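Local coordinates for protein particle-associated glycoside hydrolase (PDB 6C72) that probably degrades the capsular polysaccharide of its Acinetobacter baumannii host as the phage tailspike, a zinc-binding glycosidase that opens the way for virus entry, at residues Asn447-Leu450 and Gly451-Val455. Residues are numbered along the deposited sequence; the frame is centred on the assembly and turned at random.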
loop_
_atom_site.group_PDB
_atom_site.type_symbol
_atom_site.label_atom_id
_atom_site.label_comp_id
_atom_site.label_asym_id
_atom_site.label_seq_id
_atom_site.Cartn_x
_atom_site.Cartn_y
_atom_site.Cartn_z
ATOM N N ASN A 447 -16.609 10.561 11.514
ATOM C CA ASN A 447 -16.943 9.168 11.786
ATOM C C ASN A 447 -18.466 9.028 11.757
ATOM O O ASN A 447 -19.201 10.017 11.823
ATOM C CB ASN A 447 -16.366 8.676 13.130
ATOM C CG ASN A 447 -14.837 8.585 13.122
ATOM O OD1 ASN A 447 -14.259 7.617 12.615
ATOM N ND2 ASN A 447 -14.180 9.600 13.681
ATOM N N THR A 448 -18.944 7.795 11.606
ATOM C CA THR A 448 -20.374 7.521 11.577
ATOM C C THR A 448 -20.797 6.827 12.864
ATOM O O THR A 448 -20.280 5.755 13.190
ATOM C CB THR A 448 -20.746 6.674 10.365
ATOM O OG1 THR A 448 -20.395 7.393 9.182
ATOM C CG2 THR A 448 -22.269 6.402 10.349
ATOM N N PHE A 449 -21.780 7.400 13.556
ATOM C CA PHE A 449 -22.233 6.867 14.834
ATOM C C PHE A 449 -23.621 6.269 14.658
ATOM O O PHE A 449 -24.539 6.940 14.177
ATOM C CB PHE A 449 -22.191 7.956 15.906
ATOM C CG PHE A 449 -20.816 8.497 16.107
ATOM C CD1 PHE A 449 -19.935 7.882 17.001
ATOM C CD2 PHE A 449 -20.360 9.556 15.348
ATOM C CE1 PHE A 449 -18.620 8.349 17.171
ATOM C CE2 PHE A 449 -19.049 10.026 15.509
ATOM C CZ PHE A 449 -18.177 9.413 16.422
ATOM N N LEU A 450 -23.746 4.982 14.980
ATOM C CA LEU A 450 -24.964 4.217 14.750
ATOM C C LEU A 450 -25.503 3.675 16.063
ATOM O O LEU A 450 -24.756 3.467 17.027
ATOM C CB LEU A 450 -24.717 3.060 13.787
ATOM C CG LEU A 450 -24.187 3.493 12.424
ATOM C CD1 LEU A 450 -23.587 2.305 11.679
ATOM C CD2 LEU A 450 -25.324 4.124 11.643
ATOM N N GLY A 451 -26.812 3.449 16.078
ATOM C CA GLY A 451 -27.449 2.934 17.272
ATOM C C GLY A 451 -27.271 3.901 18.420
ATOM O O GLY A 451 -27.473 5.115 18.288
ATOM N N THR A 452 -26.858 3.365 19.565
ATOM C CA THR A 452 -26.652 4.159 20.765
ATOM C C THR A 452 -25.205 4.634 20.933
ATOM O O THR A 452 -24.777 4.867 22.067
ATOM C CB THR A 452 -27.080 3.359 21.988
ATOM O OG1 THR A 452 -26.260 2.186 22.087
ATOM C CG2 THR A 452 -28.537 2.938 21.840
ATOM N N ALA A 453 -24.441 4.750 19.843
ATOM C CA ALA A 453 -23.031 5.120 19.949
ATOM C C ALA A 453 -22.854 6.540 20.487
ATOM O O ALA A 453 -23.614 7.451 20.152
ATOM C CB ALA A 453 -22.340 4.997 18.591
ATOM N N THR A 454 -21.816 6.728 21.302
ATOM C CA THR A 454 -21.448 8.043 21.820
ATOM C C THR A 454 -20.893 8.894 20.689
ATOM O O THR A 454 -19.829 8.590 20.138
ATOM C CB THR A 454 -20.419 7.905 22.939
ATOM O OG1 THR A 454 -21.001 7.208 24.049
ATOM C CG2 THR A 454 -19.929 9.282 23.388
ATOM N N VAL A 455 -21.609 9.958 20.336
ATOM C CA VAL A 455 -21.186 10.816 19.235
ATOM C C VAL A 455 -20.012 11.663 19.699
ATOM O O VAL A 455 -20.109 12.395 20.690
ATOM C CB VAL A 455 -22.345 11.689 18.732
ATOM C CG1 VAL A 455 -21.873 12.579 17.605
ATOM C CG2 VAL A 455 -23.499 10.817 18.252
#
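V455 CA lies over one face of the F449 ring where the chain folds back through a type II' β turn, L450 to A453, after strand 448-450, which pairs in parallel with strand 422-429 at the end of the parallel β-solenoid. With CG beside the backbone N (chi1 -60°), the F449 ring is turned toward the backbone of T454 and V455. V455 CA is 3.9 Å from the ring centroid and 12° off the normal, which meets the geometry of a CH-pi contact. T454 O approaches the same ring obliquely, 3.2 Å from F449 CE1. A453 CB lies at the ring edge, near its plane; its apolar contact is with F449 CB, at 4.0 Å. V455 CG2, beside its own backbone N, reaches F449 CB at 3.9 Å. Across to the neighbouring coil, the F428 ring meets that of F449, and backbone bonds join L450 to F428 of strand 422-429 and to D430 just after it. G451, at the second position of the turn, has positive phi, which favours glycine and fits the II' class. L450 accepts the turn's closing bond: A453 N to L450 O spans 3.1 Å, with the N-H...O angle at 148° and the donor above the carbonyl plane.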